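Local coordinates for protein Xaa-Pro Dipeptidase (PDB 2QS8) that probably hydrolyses dipeptides or related peptides as a metal-dependent carboxypeptidase or dipeptidase of the amidohydrolase superfamily, at residues A13-D18 against K387-E392; A220-A225 against I246-D251. One frame throughout, in Å; residues are numbered along the deposited sequence.

Contact 1: residues A13-D18 against K387-E392; sequences AGKLID and KGNPIE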
loop_
_atom_site.group_PDB
_atom_site.type_symbol
_atom_site.label_atom_id
_atom_site.label_comp_id
_atom_site.label_asym_id
_atom_site.label_seq_id
_atom_site.Cartn_x
_atom_site.Cartn_y
_atom_site.Cartn_z
ATOM N N ALA A 13 20.034 26.737 50.998
ATOM C CA ALA A 13 18.702 27.080 50.542
ATOM C C ALA A 13 17.790 27.564 51.675
ATOM O O ALA A 13 17.481 26.813 52.604
ATOM C CB ALA A 13 18.076 25.887 49.833
ATOM N N GLY A 14 17.369 28.826 51.578
ATOM C CA GLY A 14 16.489 29.404 52.574
ATOM C C GLY A 14 15.299 28.492 52.732
ATOM O O GLY A 14 14.982 28.043 53.837
ATOM N N LYS A 15 14.647 28.212 51.611
ATOM C CA LYS A 15 13.500 27.320 51.583
ATOM C C LYS A 15 13.719 26.285 50.482
ATOM O O LYS A 15 14.460 26.529 49.524
ATOM C CB LYS A 15 12.212 28.109 51.348
ATOM C CG LYS A 15 11.867 29.037 52.502
ATOM C CD LYS A 15 10.424 29.479 52.437
ATOM C CE LYS A 15 10.022 30.240 53.693
ATOM N NZ LYS A 15 8.557 30.528 53.689
ATOM N N LEU A 16 13.091 25.125 50.626
ATOM C CA LEU A 16 13.269 24.070 49.642
ATOM C C LEU A 16 12.022 23.256 49.332
ATOM O O LEU A 16 11.429 22.645 50.223
ATOM C CB LEU A 16 14.371 23.113 50.094
ATOM C CG LEU A 16 14.547 21.833 49.260
ATOM C CD1 LEU A 16 15.164 22.185 47.915
ATOM C CD2 LEU A 16 15.444 20.837 49.994
ATOM N N ILE A 17 11.629 23.272 48.057
ATOM C CA ILE A 17 10.512 22.477 47.571
ATOM C C ILE A 17 11.278 21.392 46.810
ATOM O O ILE A 17 11.861 21.660 45.758
ATOM C CB ILE A 17 9.608 23.285 46.616
ATOM C CG1 ILE A 17 9.025 24.493 47.358
ATOM C CG2 ILE A 17 8.480 22.406 46.087
ATOM C CD1 ILE A 17 8.150 25.377 46.500
ATOM N N ASP A 18 11.301 20.180 47.349
ATOM C CA ASP A 18 12.066 19.109 46.728
ATOM C C ASP A 18 11.405 18.289 45.621
ATOM O O ASP A 18 12.087 17.532 44.937
ATOM C CB ASP A 18 12.638 18.166 47.803
ATOM C CG ASP A 18 11.583 17.289 48.466
ATOM O OD1 ASP A 18 10.403 17.320 48.067
ATOM O OD2 ASP A 18 11.947 16.547 49.402
ATOM N N LYS A 387 13.135 34.365 44.405
ATOM C CA LYS A 387 12.891 35.141 45.613
ATOM C C LYS A 387 11.392 35.134 45.868
ATOM O O LYS A 387 10.606 35.586 45.036
ATOM C CB LYS A 387 13.373 36.580 45.438
ATOM C CG LYS A 387 14.880 36.733 45.366
ATOM C CD LYS A 387 15.261 38.192 45.151
ATOM C CE LYS A 387 16.758 38.364 44.954
ATOM N NZ LYS A 387 17.126 39.784 44.656
ATOM N N GLY A 388 10.989 34.601 47.013
ATOM C CA GLY A 388 9.577 34.551 47.332
ATOM C C GLY A 388 9.106 33.136 47.569
ATOM O O GLY A 388 9.859 32.187 47.377
ATOM N N ASN A 389 7.856 32.996 47.987
ATOM C CA ASN A 389 7.276 31.689 48.266
ATOM C C ASN A 389 6.271 31.310 47.183
ATOM O O ASN A 389 5.171 31.856 47.131
ATOM C CB ASN A 389 6.570 31.706 49.623
ATOM C CG ASN A 389 6.251 30.311 50.129
ATOM O OD1 ASN A 389 5.862 29.427 49.357
ATOM N ND2 ASN A 389 6.405 30.107 51.438
ATOM N N PRO A 390 6.640 30.368 46.301
ATOM C CA PRO A 390 5.764 29.921 45.214
ATOM C C PRO A 390 4.428 29.357 45.693
ATOM O O PRO A 390 3.421 29.455 44.991
ATOM C CB PRO A 390 6.610 28.864 44.510
ATOM C CG PRO A 390 8.004 29.347 44.740
ATOM C CD PRO A 390 7.971 29.748 46.184
ATOM N N ILE A 391 4.422 28.766 46.887
ATOM C CA ILE A 391 3.204 28.180 47.446
ATOM C C ILE A 391 2.141 29.230 47.796
ATOM O O ILE A 391 0.940 28.939 47.765
ATOM C CB ILE A 391 3.520 27.355 48.713
ATOM C CG1 ILE A 391 4.596 26.309 48.399
ATOM C CG2 ILE A 391 2.252 26.675 49.227
ATOM C CD1 ILE A 391 4.228 25.351 47.294
ATOM N N GLU A 392 2.577 30.447 48.119
ATOM C CA GLU A 392 1.652 31.516 48.479
ATOM C C GLU A 392 1.230 32.372 47.283
ATOM O O GLU A 392 0.168 32.994 47.289
ATOM C CB GLU A 392 2.273 32.418 49.548
ATOM C CG GLU A 392 2.776 31.675 50.780
ATOM C CD GLU A 392 3.143 32.612 51.923
ATOM O OE1 GLU A 392 3.778 33.660 51.660
ATOM O OE2 GLU A 392 2.802 32.295 53.087
#
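Asn389 OD1 accepts the backbone N-H of Ile391 at 2.9 Å from Ile391 N, closing an Asx turn. The bond is bent, 134° at the hydrogen, with the donor tilted 15° from the carbonyl plane. Asparagine suits the place because its short amide, with CG anti to the backbone N (chi1 -166°), can set OD1 beside the N-H two residues on; Pro390, between them, has no N-H to give. The backbone turns here too, with Glu392 N bonded to Asn389 O at 3.1 Å.

With OD1 engaged, ND2 of the amide lies near Lys15, whose extended chain crosses it at about a right angle. Lys15 NZ comes 3.1 Å from Asn389 ND2, but both are donors: the closeness earns no bond and is not attractive in itself. Replacing Asn389 with an alanine would probably leave the Ile391 N-H without this acceptor and the turn less firmly fixed, and would open a gap beside the Lys15 amine.

Beside the polar pair, Ile17 CD1 meets Ile391 CD1 at 4.0 Å as the two branches slide past each other in opposite directions. Ile17 CD1 also lies 4.3 Å from Pro390 CB, on the rigid ring. Met352 and Ile355 of helix 351-357 touch Ile17 as well, extending this apolar patch. With phi positive at Gly388, a side chain would collide with the carbonyl oxygen of Lys387, which glycine avoids; Gly388 O bonds to Thr60 OG1. The Asx turn thus shapes the loop after strand 383-386 where it packs on the end of strand 9-16, in the small beta domain that accompanies the amidohydrolase barrel.

Contact 2: residues A220-A225 against I246-D251; sequences AVVSAA and IKAGVD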
loop_
_atom_site.group_PDB
_atom_site.type_symbol
_atom_site.label_atom_id
_atom_site.label_comp_id
_atom_site.label_asym_id
_atom_site.label_seq_id
_atom_site.Cartn_x
_atom_site.Cartn_y
_atom_site.Cartn_z
ATOM N N ALA A 220 -1.644 1.019 15.606
ATOM C CA ALA A 220 -0.387 0.840 14.887
ATOM C C ALA A 220 0.682 1.811 15.382
ATOM O O ALA A 220 1.858 1.478 15.389
ATOM C CB ALA A 220 -0.600 1.015 13.384
ATOM N N VAL A 221 0.260 3.008 15.795
ATOM C CA VAL A 221 1.185 4.011 16.309
ATOM C C VAL A 221 1.815 3.498 17.602
ATOM O O VAL A 221 3.034 3.537 17.771
ATOM C CB VAL A 221 0.465 5.357 16.629
ATOM C CG1 VAL A 221 1.417 6.309 17.322
ATOM C CG2 VAL A 221 -0.079 5.984 15.359
ATOM N N VAL A 222 0.975 3.014 18.507
ATOM C CA VAL A 222 1.450 2.502 19.785
ATOM C C VAL A 222 2.338 1.272 19.612
ATOM O O VAL A 222 3.456 1.232 20.121
ATOM C CB VAL A 222 0.266 2.146 20.715
ATOM C CG1 VAL A 222 0.781 1.505 21.996
ATOM C CG2 VAL A 222 -0.541 3.407 21.040
ATOM N N SER A 223 1.858 0.274 18.882
ATOM C CA SER A 223 2.658 -0.934 18.712
ATOM C C SER A 223 3.983 -0.642 18.018
ATOM O O SER A 223 4.999 -1.237 18.355
ATOM C CB SER A 223 1.878 -2.004 17.945
ATOM O OG SER A 223 1.626 -1.610 16.607
ATOM N N ALA A 224 3.974 0.286 17.059
ATOM C CA ALA A 224 5.197 0.639 16.347
ATOM C C ALA A 224 6.148 1.381 17.281
ATOM O O ALA A 224 7.322 1.045 17.358
ATOM C CB ALA A 224 4.878 1.494 15.139
ATOM N N ALA A 225 5.636 2.379 17.992
ATOM C CA ALA A 225 6.456 3.160 18.928
ATOM C C ALA A 225 7.026 2.291 20.051
ATOM O O ALA A 225 8.153 2.504 20.493
ATOM C CB ALA A 225 5.640 4.290 19.527
ATOM N N ILE A 246 -6.543 6.780 23.889
ATOM C CA ILE A 246 -6.423 6.359 25.277
ATOM C C ILE A 246 -6.502 4.841 25.334
ATOM O O ILE A 246 -5.688 4.195 25.986
ATOM C CB ILE A 246 -7.543 6.966 26.136
ATOM C CG1 ILE A 246 -7.437 8.489 26.100
ATOM C CG2 ILE A 246 -7.436 6.471 27.576
ATOM C CD1 ILE A 246 -8.638 9.209 26.657
ATOM N N LYS A 247 -7.481 4.275 24.641
ATOM C CA LYS A 247 -7.639 2.828 24.617
ATOM C C LYS A 247 -6.464 2.140 23.928
ATOM O O LYS A 247 -6.160 0.989 24.224
ATOM C CB LYS A 247 -8.942 2.442 23.913
ATOM C CG LYS A 247 -10.188 2.693 24.756
ATOM C CD LYS A 247 -11.461 2.135 24.118
ATOM C CE LYS A 247 -11.936 2.964 22.947
ATOM N NZ LYS A 247 -13.236 2.438 22.442
ATOM N N ALA A 248 -5.804 2.842 23.006
ATOM C CA ALA A 248 -4.675 2.249 22.289
ATOM C C ALA A 248 -3.447 2.153 23.188
ATOM O O ALA A 248 -2.549 1.346 22.939
ATOM C CB ALA A 248 -4.349 3.057 21.028
ATOM N N GLY A 249 -3.406 2.992 24.221
ATOM C CA GLY A 249 -2.293 2.958 25.153
ATOM C C GLY A 249 -1.257 4.061 25.046
ATOM O O GLY A 249 -0.112 3.865 25.452
ATOM N N VAL A 250 -1.640 5.218 24.516
ATOM C CA VAL A 250 -0.688 6.310 24.386
ATOM C C VAL A 250 -0.303 6.815 25.783
ATOM O O VAL A 250 -1.010 6.560 26.754
ATOM C CB VAL A 250 -1.256 7.461 23.518
ATOM C CG1 VAL A 250 -1.625 6.930 22.151
ATOM C CG2 VAL A 250 -2.471 8.082 24.178
ATOM N N ASP A 251 0.827 7.517 25.876
ATOM C CA ASP A 251 1.328 8.028 27.145
ATOM C C ASP A 251 0.665 9.310 27.635
ATOM O O ASP A 251 0.500 9.509 28.841
ATOM C CB ASP A 251 2.839 8.231 27.047
ATOM C CG ASP A 251 3.571 6.936 26.771
ATOM O OD1 ASP A 251 3.798 6.166 27.728
ATOM O OD2 ASP A 251 3.894 6.674 25.592
#
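Val222 faces the end of helix 239-248 and carries this contact. Its forked end lies against the carbonyl oxygen of Ala248, which meets both methyls: Val222 CG2 lies 3.4 Å and Val222 CG1 3.5 Å from Ala248 O. These are van der Waals contacts, and no hydrogen bond joins the segments. CG1 stands anti to the backbone N (chi1 175°), which leaves CG2 beside that N and turns both branches to the oxygen. Val222 CG2 is the busier of the two, also meeting Ala248 CB at 3.8 Å and Val250 CG1 at 3.8 Å. A branched valine puts two methyls within touch of the turn, and the small Ala248 leaves room for CG2 beside its CB.

The second shell fixes the turn. Gly249 takes a positive phi of 104° and bonds through Gly249 N to Ile246 O at 3.1 Å, part of a Schellman motif that ends the helix. Glycine fits because a CB would press on the preceding carbonyl. Beyond it, Asp251 is anchored by a salt bridge to Arg367 and a hydrogen bond to Val232 N.

Outward again, Val250 packs on Val232 and Val234 of strand 231-236, while Ala248 also touches Val218 and Asp219 of helix 215-227. Two neighbouring helices of the barrel thus meet beside the turn that leads into strand 252-253, with helix 175-188 flanking the first and helix 261-270 the second.

How the contacts relate
From the N terminus the chain runs through 13-18 in strand 9-16, and only 368 residues later does 387-392 return to it, so contact 1 closes almost the whole protein into one long loop. Inside that loop lies contact 2, which closes a short one: 20 residues, including strand 231-236, separate 220-225 from 246-251. The contacts do not cross. Contact 1 brings an N-terminal strand and a loop from the C-terminal part of the chain together in the small beta domain, whereas contact 2 joins successive beta-alpha units of the barrel. Their centres are 39 Å apart, on opposite sides of the chain's centre, and their nearest atoms stay about 21 Å from each other.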